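Local atomic coordinates of ubiquitin-conjugating enzyme (PDB entry 2FO3), a protein that probably acts, through its UBC domain, as an E2 ubiquitin-conjugating enzyme that carries ubiquitin as a thioester and passes it on toward substrate proteins. Residues Y9-E14 against R36-K41; H16-N21 against C26-H31. All blocks are in the same frame, centred on the assembly; numbering follows the deposited sequence.

Contact 1. Residues Y9-E14 against R36-K41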
loop_
_atom_site.group_PDB
_atom_site.type_symbol
_atom_site.label_atom_id
_atom_site.label_comp_id
_atom_site.label_asym_id
_atom_site.label_seq_id
_atom_site.Cartn_x
_atom_site.Cartn_y
_atom_site.Cartn_z
ATOM N N TYR A 9 7.862 5.263 15.991
ATOM C CA TYR A 9 9.033 6.116 15.543
ATOM C C TYR A 9 9.334 5.942 14.043
ATOM O O TYR A 9 9.475 6.923 13.279
ATOM C CB TYR A 9 10.279 5.789 16.376
ATOM N N ARG A 10 9.460 4.683 13.624
ATOM C CA ARG A 10 9.624 4.382 12.215
ATOM C C ARG A 10 8.337 4.769 11.413
ATOM O O ARG A 10 8.432 5.228 10.274
ATOM C CB ARG A 10 10.003 2.908 12.025
ATOM C CG ARG A 10 10.024 2.463 10.587
ATOM C CD ARG A 10 11.132 3.117 9.760
ATOM N NE ARG A 10 11.083 2.508 8.443
ATOM C CZ ARG A 10 11.646 1.344 8.132
ATOM N NH1 ARG A 10 12.393 0.690 9.014
ATOM N NH2 ARG A 10 11.504 0.866 6.922
ATOM N N ILE A 11 7.164 4.619 12.033
ATOM C CA ILE A 11 5.890 4.993 11.387
ATOM C C ILE A 11 5.891 6.505 11.034
ATOM O O ILE A 11 5.538 6.897 9.907
ATOM C CB ILE A 11 4.609 4.538 12.222
ATOM C CG1 ILE A 11 4.492 2.990 12.236
ATOM C CG2 ILE A 11 3.332 5.188 11.669
ATOM C CD1 ILE A 11 3.366 2.441 13.197
ATOM N N GLN A 12 6.328 7.333 11.983
ATOM C CA GLN A 12 6.431 8.801 11.736
ATOM C C GLN A 12 7.401 9.129 10.574
ATOM O O GLN A 12 7.114 9.986 9.722
ATOM C CB GLN A 12 6.845 9.539 13.019
ATOM C CG GLN A 12 6.825 11.054 12.863
ATOM C CD GLN A 12 5.429 11.659 12.747
ATOM O OE1 GLN A 12 4.402 10.969 12.927
ATOM N NE2 GLN A 12 5.380 12.977 12.463
ATOM N N LYS A 13 8.537 8.425 10.529
ATOM C CA LYS A 13 9.512 8.588 9.440
ATOM C C LYS A 13 8.882 8.225 8.089
ATOM O O LYS A 13 9.009 8.950 7.093
ATOM C CB LYS A 13 10.733 7.691 9.717
ATOM C CG LYS A 13 11.548 8.146 10.934
ATOM C CD LYS A 13 12.673 7.141 11.287
ATOM C CE LYS A 13 13.570 7.700 12.374
ATOM N NZ LYS A 13 12.812 7.823 13.644
ATOM N N GLU A 14 8.188 7.083 8.054
ATOM C CA GLU A 14 7.465 6.671 6.835
ATOM C C GLU A 14 6.363 7.683 6.425
ATOM O O GLU A 14 6.149 7.943 5.211
ATOM C CB GLU A 14 6.864 5.260 7.033
ATOM C CG GLU A 14 7.920 4.154 7.173
ATOM C CD GLU A 14 8.773 3.961 5.931
ATOM O OE1 GLU A 14 8.308 4.241 4.811
ATOM O OE2 GLU A 14 9.923 3.517 6.083
ATOM N N ARG A 36 -1.535 3.199 13.833
ATOM C CA ARG A 36 -0.983 2.026 13.138
ATOM C C ARG A 36 -1.764 1.617 11.884
ATOM O O ARG A 36 -1.457 0.593 11.261
ATOM C CB ARG A 36 -0.814 0.857 14.132
ATOM C CG ARG A 36 0.134 1.214 15.242
ATOM C CD ARG A 36 0.640 0.022 15.994
ATOM N NE ARG A 36 1.895 0.372 16.661
ATOM C CZ ARG A 36 3.121 0.083 16.193
ATOM N NH1 ARG A 36 3.283 -0.595 15.059
ATOM N NH2 ARG A 36 4.201 0.459 16.881
ATOM N N ILE A 37 -2.754 2.421 11.488
ATOM C CA ILE A 37 -3.522 2.139 10.264
ATOM C C ILE A 37 -3.534 3.347 9.295
ATOM O O ILE A 37 -3.886 4.476 9.696
ATOM C CB ILE A 37 -5.005 1.701 10.564
ATOM C CG1 ILE A 37 -5.049 0.358 11.286
ATOM C CG2 ILE A 37 -5.819 1.644 9.292
ATOM C CD1 ILE A 37 -6.460 -0.134 11.620
ATOM N N TRP A 38 -3.164 3.090 8.040
ATOM C CA TRP A 38 -3.243 4.066 6.948
ATOM C C TRP A 38 -4.194 3.560 5.883
ATOM O O TRP A 38 -4.367 2.363 5.719
ATOM C CB TRP A 38 -1.865 4.291 6.284
ATOM C CG TRP A 38 -0.776 4.887 7.117
ATOM C CD1 TRP A 38 -0.853 5.331 8.436
ATOM C CD2 TRP A 38 0.560 5.196 6.671
ATOM N NE1 TRP A 38 0.362 5.840 8.814
ATOM C CE2 TRP A 38 1.238 5.787 7.758
ATOM C CE3 TRP A 38 1.245 5.035 5.446
ATOM C CZ2 TRP A 38 2.597 6.194 7.677
ATOM C CZ3 TRP A 38 2.599 5.432 5.359
ATOM C CH2 TRP A 38 3.254 6.014 6.480
ATOM N N ILE A 39 -4.776 4.471 5.120
ATOM C CA ILE A 39 -5.557 4.117 3.949
ATOM C C ILE A 39 -5.020 4.945 2.807
ATOM O O ILE A 39 -5.063 6.186 2.835
ATOM C CB ILE A 39 -7.084 4.421 4.065
ATOM C CG1 ILE A 39 -7.680 3.937 5.393
ATOM C CG2 ILE A 39 -7.854 3.864 2.843
ATOM C CD1 ILE A 39 -7.759 2.476 5.513
ATOM N N VAL A 40 -4.509 4.250 1.809
ATOM C CA VAL A 40 -3.995 4.888 0.609
ATOM C C VAL A 40 -5.020 4.812 -0.537
ATOM O O VAL A 40 -5.541 3.727 -0.874
ATOM C CB VAL A 40 -2.614 4.264 0.208
ATOM C CG1 VAL A 40 -2.119 4.810 -1.144
ATOM C CG2 VAL A 40 -1.605 4.525 1.281
ATOM N N LYS A 41 -5.321 5.965 -1.126
ATOM C CA LYS A 41 -6.191 6.044 -2.303
ATOM C C LYS A 41 -5.350 6.086 -3.582
ATOM O O LYS A 41 -4.493 6.952 -3.739
ATOM C CB LYS A 41 -7.103 7.293 -2.214
ATOM C CG LYS A 41 -7.983 7.525 -3.447
ATOM C CD LYS A 41 -8.978 8.654 -3.202
ATOM C CE LYS A 41 -9.623 9.111 -4.527
ATOM N NZ LYS A 41 -10.857 9.982 -4.343
#

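Contact 2. Residues H16-N21 against C26-H31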
loop_
_atom_site.group_PDB
_atom_site.type_symbol
_atom_site.label_atom_id
_atom_site.label_comp_id
_atom_site.label_asym_id
_atom_site.label_seq_id
_atom_site.Cartn_x
_atom_site.Cartn_y
_atom_site.Cartn_z
ATOM N N HIS A 16 6.257 11.021 7.043
ATOM C CA HIS A 16 7.007 12.096 6.369
ATOM C C HIS A 16 7.382 11.699 4.959
ATOM O O HIS A 16 7.178 12.452 4.013
ATOM C CB HIS A 16 8.284 12.455 7.163
ATOM C CG HIS A 16 9.246 13.312 6.390
ATOM N ND1 HIS A 16 8.931 14.584 5.954
ATOM C CD2 HIS A 16 10.517 13.078 5.975
ATOM C CE1 HIS A 16 9.968 15.098 5.309
ATOM N NE2 HIS A 16 10.939 14.201 5.298
ATOM N N ASN A 17 7.949 10.500 4.805
ATOM C CA ASN A 17 8.389 10.081 3.473
ATOM C C ASN A 17 7.278 10.003 2.463
ATOM O O ASN A 17 7.438 10.462 1.316
ATOM C CB ASN A 17 9.139 8.744 3.532
ATOM C CG ASN A 17 9.570 8.288 2.171
ATOM O OD1 ASN A 17 9.025 7.331 1.613
ATOM N ND2 ASN A 17 10.503 9.009 1.586
ATOM N N PHE A 18 6.147 9.425 2.883
ATOM C CA PHE A 18 4.989 9.264 2.040
ATOM C C PHE A 18 4.380 10.629 1.683
ATOM O O PHE A 18 4.046 10.870 0.536
ATOM C CB PHE A 18 3.944 8.398 2.724
ATOM C CG PHE A 18 2.990 7.754 1.769
ATOM C CD1 PHE A 18 3.130 6.404 1.437
ATOM C CD2 PHE A 18 1.953 8.483 1.194
ATOM C CE1 PHE A 18 2.234 5.796 0.560
ATOM C CE2 PHE A 18 1.048 7.891 0.284
ATOM C CZ PHE A 18 1.174 6.557 -0.023
ATOM N N LEU A 19 4.246 11.514 2.668
ATOM C CA LEU A 19 3.629 12.839 2.399
ATOM C C LEU A 19 4.514 13.667 1.516
ATOM O O LEU A 19 4.033 14.388 0.657
ATOM C CB LEU A 19 3.363 13.596 3.687
ATOM C CG LEU A 19 2.297 12.952 4.573
ATOM C CD1 LEU A 19 2.202 13.706 5.910
ATOM C CD2 LEU A 19 0.914 12.855 3.852
ATOM N N ASN A 20 5.820 13.564 1.740
ATOM C CA ASN A 20 6.785 14.321 0.934
ATOM C C ASN A 20 7.015 13.711 -0.459
ATOM O O ASN A 20 7.153 14.436 -1.463
ATOM C CB ASN A 20 8.090 14.480 1.702
ATOM C CG ASN A 20 8.574 15.898 1.717
ATOM O OD1 ASN A 20 9.779 16.150 1.628
ATOM N ND2 ASN A 20 7.631 16.857 1.828
ATOM N N ASN A 21 6.983 12.383 -0.533
ATOM C CA ASN A 21 7.216 11.681 -1.782
ATOM C C ASN A 21 6.149 10.602 -1.993
ATOM O O ASN A 21 6.452 9.394 -1.896
ATOM C CB ASN A 21 8.652 11.095 -1.787
ATOM C CG ASN A 21 8.951 10.216 -3.021
ATOM O OD1 ASN A 21 8.402 10.417 -4.116
ATOM N ND2 ASN A 21 9.839 9.231 -2.835
ATOM N N CYS A 26 -1.405 8.601 -5.905
ATOM C CA CYS A 26 -1.810 8.179 -4.578
ATOM C C CYS A 26 -1.890 9.338 -3.607
ATOM O O CYS A 26 -1.089 10.276 -3.673
ATOM C CB CYS A 26 -0.839 7.127 -4.014
ATOM S SG CYS A 26 -0.841 5.598 -4.914
ATOM N N THR A 27 -2.839 9.256 -2.698
ATOM C CA THR A 27 -2.957 10.210 -1.621
ATOM C C THR A 27 -3.197 9.417 -0.342
ATOM O O THR A 27 -3.754 8.302 -0.369
ATOM C CB THR A 27 -4.122 11.181 -1.835
ATOM O OG1 THR A 27 -5.296 10.431 -2.087
ATOM C CG2 THR A 27 -3.840 12.145 -3.015
ATOM N N LEU A 28 -2.776 9.980 0.768
ATOM C CA LEU A 28 -2.806 9.259 2.026
ATOM C C LEU A 28 -3.882 9.733 2.949
ATOM O O LEU A 28 -4.136 10.927 3.051
ATOM C CB LEU A 28 -1.444 9.384 2.732
ATOM C CG LEU A 28 -1.226 8.713 4.102
ATOM C CD1 LEU A 28 -1.321 7.159 4.027
ATOM C CD2 LEU A 28 0.132 9.124 4.627
ATOM N N ASP A 29 -4.517 8.788 3.629
ATOM C CA ASP A 29 -5.269 9.109 4.842
ATOM C C ASP A 29 -4.786 8.233 5.984
ATOM O O ASP A 29 -4.134 7.194 5.755
ATOM C CB ASP A 29 -6.774 8.951 4.633
ATOM C CG ASP A 29 -7.598 9.648 5.725
ATOM O OD1 ASP A 29 -7.043 10.454 6.550
ATOM O OD2 ASP A 29 -8.810 9.380 5.760
ATOM N N VAL A 30 -5.059 8.655 7.209
ATOM C CA VAL A 30 -4.714 7.866 8.381
ATOM C C VAL A 30 -5.957 7.670 9.259
ATOM O O VAL A 30 -6.872 8.512 9.250
ATOM C CB VAL A 30 -3.522 8.481 9.226
ATOM C CG1 VAL A 30 -2.303 8.708 8.347
ATOM C CG2 VAL A 30 -3.933 9.806 9.958
ATOM N N HIS A 31 -6.001 6.583 10.012
ATOM C CA HIS A 31 -7.123 6.390 10.937
ATOM C C HIS A 31 -7.028 7.409 12.095
ATOM O O HIS A 31 -5.977 7.513 12.730
ATOM C CB HIS A 31 -7.176 4.959 11.494
ATOM C CG HIS A 31 -8.456 4.653 12.201
ATOM N ND1 HIS A 31 -8.805 5.241 13.402
ATOM C CD2 HIS A 31 -9.489 3.846 11.867
ATOM C CE1 HIS A 31 -9.994 4.812 13.774
ATOM N NE2 HIS A 31 -10.431 3.959 12.865
#

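Contact 1. Residues Y9-E14 against R36-K41
Trp-38 reaches from the strand to the first turns of the N-terminal helix and meets it with the rim of its indole. At the tight end of the contact Trp-38 CH2 lies 3.5 Å from Glu-14 C, with that carbon in the ring plane, and Trp-38 CZ2 lies 3.8 Å from Ile-11 O, so the benzo edge of the ring is set against helix backbone. Glu-14 adds its CB, 3.7 Å from Trp-38 CH2. Ile-11 slides past the indole in the opposite direction, its CG2 4.2 Å from Trp-38 CZ2. Phe-61 packs edge-to-face with the same indole.

The looser side, with partly exposed residues, belongs to Arg-36. With chi1 of -68°, Ile-11 carries CG1 anti to the carbonyl carbon, which directs CD1 away from the indole and over one face of the Arg-36 guanidinium. Ile-11 CD1 approaches Arg-36 NH1 to 3.6 Å, displaced toward the rim of the group, and the two side chains cross at about a right angle. A weak hydrogen bond joins Arg-36 NH1 to Phe-61 O.

Glu-14 turns its carboxylate away from the strand through a chain bent at chi2 (-64°). Arg-10 grips Glu-14 OE2 in a side-on salt bridge: the nearly straight NE bond, 2.8 Å, uses the anti lone pair, while the more bent NH2 bond comes from above the carboxylate plane. OE1 accepts from Ile-105 N at the start of helix 105-116. Strand contact is therefore left to apolar and ring-edge packing, whereas the carboxylate ties the two helices together, its charge probably stabilised by Arg-10.

Contact 2. Residues H16-N21 against C26-H31
Leu-28 points from the edge strand into the angle between two helix side chains, Phe-18 and Leu-19, and meets each in a different orientation. Against Phe-18 it runs at a slant: Leu-28 CB sits 3.8 Å from Phe-18 CE2, and the CD1 methyl of the leucine lies over one face of the ring. The other methyl, Leu-28 CD2, is 3.9 Å from Phe-18 CD2. Phe-18 has its CG anti to the backbone N (chi1 -158°), and the ring thereby leaves the helix toward the sheet and presents its CD2-CE2 side to the leucine.

Leu-19 crosses Leu-28 at about a right angle, and the two touch methyl to methyl, CD2 to CD2 at 3.9 Å. Its CB does not head straight for the strand; with CG beside the backbone N (chi1 -67°), the branch swings one methyl inward at the exposed border of the contact. The meeting is wholly apolar.

The last turn of helix 10-20 is thus laid beside edge strand 26-30, while deeper in the fold Val-40 of strand 37-43 and Ser-106 of helix 105-116 pack against the Phe-18 side chain.

Both contacts press helix 10-20 onto the antiparallel sheet of the UBC fold, contact 1 through the helix start and strand 37-43, contact 2 through the helix end and edge strand 26-30. These strands are neighbours, joined by probable backbone hydrogen bonds such as Ile-39 O to Asp-29 N, and packing of Leu-28 CD1 on Trp-38 CE3 brings the two contacts into touch. Both are partly buried: contact 1 has Trp-38 and Glu-14 inside and Ile-11 and Arg-36 nearer the surface, contact 2 only Phe-18 inside. Contact 1 brings indole rim, helix backbone and a guanidinium face together beside a salt bridge; contact 2 is purely aliphatic and phenyl packing that runs out to the exposed Leu-19.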